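Local coordinates for protein spore germination lipase LipC (Metagenome, PDB 6NKD) that probably hydrolyses lipid esters as a GDSL-family lipase and may take part in spore germination, at residues A[82-85]-A[86-90]; A[155-158]-A[159-162]. All coordinates share one frame; numbering follows the deposited sequence.

Contact 1 of 2, residues A[82-85]-A[86-90]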
loop_
_atom_site.group_PDB
_atom_site.type_symbol
_atom_site.label_atom_id
_atom_site.label_comp_id
_atom_site.label_asym_id
_atom_site.label_seq_id
_atom_site.Cartn_x
_atom_site.Cartn_y
_atom_site.Cartn_z
ATOM N N ASN A 82 -5.590 -18.096 7.597
ATOM C CA ASN A 82 -4.802 -18.433 6.417
ATOM C C ASN A 82 -4.442 -19.913 6.367
ATOM O O ASN A 82 -4.170 -20.435 5.279
ATOM C CB ASN A 82 -3.536 -17.578 6.371
ATOM C CG ASN A 82 -2.806 -17.687 5.048
ATOM O OD1 ASN A 82 -1.709 -18.242 4.974
ATOM N ND2 ASN A 82 -3.415 -17.161 3.991
ATOM N N ASP A 83 -4.434 -20.598 7.513
ATOM C CA ASP A 83 -4.198 -22.037 7.506
ATOM C C ASP A 83 -5.323 -22.780 6.798
ATOM O O ASP A 83 -5.081 -23.814 6.165
ATOM C CB ASP A 83 -4.040 -22.554 8.937
ATOM C CG ASP A 83 -2.930 -21.851 9.693
ATOM O OD1 ASP A 83 -2.454 -20.800 9.215
ATOM O OD2 ASP A 83 -2.531 -22.351 10.766
ATOM N N LEU A 84 -6.553 -22.268 6.892
ATOM C CA LEU A 84 -7.664 -22.873 6.166
ATOM C C LEU A 84 -7.459 -22.749 4.662
ATOM O O LEU A 84 -7.699 -23.706 3.914
ATOM C CB LEU A 84 -8.982 -22.224 6.599
ATOM C CG LEU A 84 -10.324 -22.742 6.066
ATOM C CD1 LEU A 84 -10.720 -22.073 4.752
ATOM C CD2 LEU A 84 -10.318 -24.259 5.919
ATOM N N LEU A 85 -7.015 -21.577 4.200
ATOM C CA LEU A 85 -6.753 -21.398 2.776
ATOM C C LEU A 85 -5.628 -22.311 2.306
ATOM O O LEU A 85 -5.720 -22.918 1.233
ATOM C CB LEU A 85 -6.417 -19.936 2.478
ATOM C CG LEU A 85 -7.570 -19.005 2.087
ATOM C CD1 LEU A 85 -8.606 -18.904 3.196
ATOM C CD2 LEU A 85 -7.045 -17.624 1.717
ATOM N N GLN A 86 -4.559 -22.423 3.097
ATOM C CA GLN A 86 -3.469 -23.323 2.735
ATOM C C GLN A 86 -3.934 -24.773 2.724
ATOM O O GLN A 86 -3.545 -25.552 1.847
ATOM C CB GLN A 86 -2.294 -23.147 3.698
ATOM C CG GLN A 86 -1.593 -21.803 3.601
ATOM C CD GLN A 86 -0.450 -21.679 4.591
ATOM O OE1 GLN A 86 -0.225 -22.571 5.408
ATOM N NE2 GLN A 86 0.277 -20.571 4.522
ATOM N N SER A 87 -4.777 -25.151 3.688
ATOM C CA SER A 87 -5.225 -26.538 3.774
ATOM C C SER A 87 -6.162 -26.893 2.626
ATOM O O SER A 87 -6.097 -28.005 2.089
ATOM C CB SER A 87 -5.905 -26.788 5.119
ATOM O OG SER A 87 -4.991 -26.620 6.188
ATOM N N LEU A 88 -7.042 -25.965 2.239
ATOM C CA LEU A 88 -7.948 -26.232 1.126
ATOM C C LEU A 88 -7.186 -26.445 -0.173
ATOM O O LEU A 88 -7.598 -27.258 -1.009
ATOM C CB LEU A 88 -8.951 -25.089 0.972
ATOM C CG LEU A 88 -10.167 -25.123 1.897
ATOM C CD1 LEU A 88 -11.118 -23.985 1.566
ATOM C CD2 LEU A 88 -10.875 -26.466 1.796
ATOM N N GLU A 89 -6.076 -25.729 -0.362
ATOM C CA GLU A 89 -5.261 -25.937 -1.552
ATOM C C GLU A 89 -4.465 -27.232 -1.470
ATOM O O GLU A 89 -4.250 -27.887 -2.496
ATOM C CB GLU A 89 -4.322 -24.750 -1.762
ATOM C CG GLU A 89 -5.027 -23.402 -1.838
ATOM C CD GLU A 89 -6.052 -23.334 -2.956
ATOM O OE1 GLU A 89 -5.816 -23.939 -4.022
ATOM O OE2 GLU A 89 -7.095 -22.671 -2.767
ATOM N N ILE A 90 -4.021 -27.619 -0.274
ATOM C CA ILE A 90 -3.331 -28.896 -0.129
ATOM C C ILE A 90 -4.308 -30.047 -0.319
ATOM O O ILE A 90 -3.981 -31.058 -0.952
ATOM C CB ILE A 90 -2.614 -28.972 1.232
ATOM C CG1 ILE A 90 -1.498 -27.929 1.309
ATOM C CG2 ILE A 90 -2.043 -30.364 1.457
ATOM C CD1 ILE A 90 -0.745 -27.938 2.623
#

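Contact 2 of 2, residues A[155-158]-A[159-162]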
loop_
_atom_site.group_PDB
_atom_site.type_symbol
_atom_site.label_atom_id
_atom_site.label_comp_id
_atom_site.label_asym_id
_atom_site.label_seq_id
_atom_site.Cartn_x
_atom_site.Cartn_y
_atom_site.Cartn_z
ATOM N N ARG A 155 -15.810 -25.680 17.581
ATOM C CA ARG A 155 -16.274 -26.362 18.785
ATOM C C ARG A 155 -15.108 -26.744 19.687
ATOM O O ARG A 155 -15.247 -26.733 20.916
ATOM C CB ARG A 155 -17.107 -27.593 18.419
ATOM C CG ARG A 155 -16.362 -28.675 17.651
ATOM C CD ARG A 155 -17.257 -29.877 17.377
ATOM N NE ARG A 155 -16.566 -30.911 16.610
ATOM C CZ ARG A 155 -15.938 -31.951 17.150
ATOM N NH1 ARG A 155 -15.914 -32.107 18.467
ATOM N NH2 ARG A 155 -15.336 -32.841 16.372
ATOM N N HIS A 156 -13.953 -27.073 19.103
ATOM C CA HIS A 156 -12.753 -27.294 19.898
ATOM C C HIS A 156 -12.186 -25.991 20.443
ATOM O O HIS A 156 -11.482 -26.010 21.458
ATOM C CB HIS A 156 -11.693 -28.018 19.065
ATOM C CG HIS A 156 -12.044 -29.437 18.736
ATOM N ND1 HIS A 156 -11.585 -30.073 17.602
ATOM C CD2 HIS A 156 -12.799 -30.347 19.397
ATOM C CE1 HIS A 156 -12.046 -31.312 17.576
ATOM N NE2 HIS A 156 -12.786 -31.503 18.654
ATOM N N LEU A 157 -12.479 -24.864 19.793
ATOM C CA LEU A 157 -12.006 -23.574 20.283
ATOM C C LEU A 157 -12.845 -23.071 21.449
ATOM O O LEU A 157 -12.332 -22.347 22.308
ATOM C CB LEU A 157 -12.010 -22.547 19.148
ATOM C CG LEU A 157 -11.342 -21.200 19.425
ATOM C CD1 LEU A 157 -9.841 -21.367 19.609
ATOM C CD2 LEU A 157 -11.640 -20.205 18.313
ATOM N N LYS A 158 -14.125 -23.449 21.501
ATOM C CA LYS A 158 -14.990 -23.038 22.598
ATOM C C LYS A 158 -14.582 -23.662 23.927
ATOM O O LYS A 158 -15.052 -23.208 24.976
ATOM C CB LYS A 158 -16.446 -23.389 22.278
ATOM C CG LYS A 158 -17.474 -22.586 23.066
ATOM C CD LYS A 158 -18.888 -23.088 22.818
ATOM C CE LYS A 158 -19.899 -22.332 23.668
ATOM N NZ LYS A 158 -21.265 -22.920 23.566
ATOM N N GLN A 159 -13.721 -24.684 23.906
ATOM C CA GLN A 159 -13.228 -25.266 25.150
ATOM C C GLN A 159 -12.434 -24.254 25.964
ATOM O O GLN A 159 -12.355 -24.368 27.193
ATOM C CB GLN A 159 -12.361 -26.490 24.846
ATOM C CG GLN A 159 -13.046 -27.562 24.013
ATOM C CD GLN A 159 -13.897 -28.499 24.846
ATOM O OE1 GLN A 159 -15.107 -28.606 24.640
ATOM N NE2 GLN A 159 -13.268 -29.193 25.788
ATOM N N LEU A 160 -11.845 -23.258 25.302
ATOM C CA LEU A 160 -10.995 -22.275 25.963
ATOM C C LEU A 160 -11.781 -21.178 26.668
ATOM O O LEU A 160 -11.171 -20.354 27.358
ATOM C CB LEU A 160 -10.038 -21.636 24.949
ATOM C CG LEU A 160 -8.896 -22.465 24.348
ATOM C CD1 LEU A 160 -9.396 -23.456 23.305
ATOM C CD2 LEU A 160 -7.836 -21.553 23.750
ATOM N N GLU A 161 -13.103 -21.145 26.522
ATOM C CA GLU A 161 -13.888 -20.059 27.094
ATOM C C GLU A 161 -14.001 -20.209 28.606
ATOM O O GLU A 161 -14.275 -21.300 29.117
ATOM C CB GLU A 161 -15.281 -20.015 26.467
ATOM C CG GLU A 161 -16.187 -18.948 27.075
ATOM C CD GLU A 161 -17.490 -18.772 26.319
ATOM O OE1 GLU A 161 -18.499 -19.397 26.707
ATOM O OE2 GLU A 161 -17.501 -18.006 25.332
ATOM N N SER A 162 -13.783 -19.098 29.324
ATOM C CA SER A 162 -13.999 -19.011 30.770
ATOM C C SER A 162 -14.691 -17.666 31.015
ATOM O O SER A 162 -14.068 -16.685 31.424
ATOM C CB SER A 162 -12.692 -19.140 31.551
ATOM O OG SER A 162 -12.937 -19.283 32.939
#

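Contact 1 of 2, residues A[82-85]-A[86-90]
With CG of Asn82 anti to its own nitrogen (chi1 -169°) and CG of Gln86 set beside its own nitrogen (chi1 -67°, the chain extended beyond), the two side-chain amides meet one helical turn apart. Asn82 OD1 comes to 3.1 Å from Gln86 NE2, the amide planes turned 77° against each other. The same oxygen accepts a hydrogen bond from Asn110 ND2 of the second subunit, whose Asn110 also packs on Gln86. Gln86 CG lies 3.4 Å from Asn82 O, the acceptor for Gln86 N at 3.0 Å. With an alanine here the amide beside Asn82 OD1 is gone, which would probably open a gap against Asn110 of the second subunit and leave Asn82 freer to turn. On another side of the helix, Asp83 O takes two donors through opposite faces of its carbonyl plane: Ser87 N and Ser87 OG, each at 2.8 Å. This pins the hydroxyl of the buried Ser87 to the backbone. Leu84 and Leu88 touch methyl to methyl, CD1 to CD1 at 3.7 Å, and both pack on Trp149 of helix 144-157. Successive i to i+4 bonds, including Leu88 N to Leu84 O at 2.9 Å, mark a regular alpha-helix. Its first turn carries Asn82, by similarity a substrate-binding residue, beside the probable active site of an SGNH-type hydrolase.

Contact 2 of 2, residues A[155-158]-A[159-162]
Leu160 folds back over the preceding turn, its CD1 lying 3.3 Å from Leu157 O and 4.3 Å from Leu157 CD1. Its CG stands beside the backbone nitrogen (chi1 -70°), which turns the branched end back along the chain. This is the compact side: both leucines rest on Tyr111 of helix 98-122, Leu157 also reaches Val168, and Leu160 adds Gln108 and Leu115. Leu160 N bonds to Leu157 O at 3.2 Å, and Glu161 N to Lys158 O at the same length. In both bonds the donor stands well above the carbonyl plane, 51° and 64° out of it. These i to i+3 bonds form a short 3-10 turn following helix 144-157, leading the chain toward strand 166-169 of the parallel sheet. Glu161 OE2 is held by a hydrogen bond from Val168 N of that strand. The solvent side is looser. Gln159 lays its CG 3.4 Å from His156 O, and the chain then bends at chi2, while the extended Lys158 leaves NZ 5.5 Å from Glu161 OE1, too far for a salt bridge although the opposite charges may still attract weakly.

In the fold
From the N terminus, the chain passes strand 74-77 before entering helix 81-94, where contact 1 lies near the start. It then runs through helix 98-122 and strand 130-134 to helix 144-157, and contact 2 lies where that helix gives way to the loop before strand 166-169, an outermost strand of the sheet within this chain. Each contact is continuous in sequence, so neither closes a long loop; they follow in series without nesting or crossing. Their centres are 22 Å apart. Both face helix 98-122: contact 1 through Cys107 and Phe100, contact 2 through Tyr111, Gln108 and Leu115. Contact 1 also leans on helix 144-157, the helix that leads into contact 2.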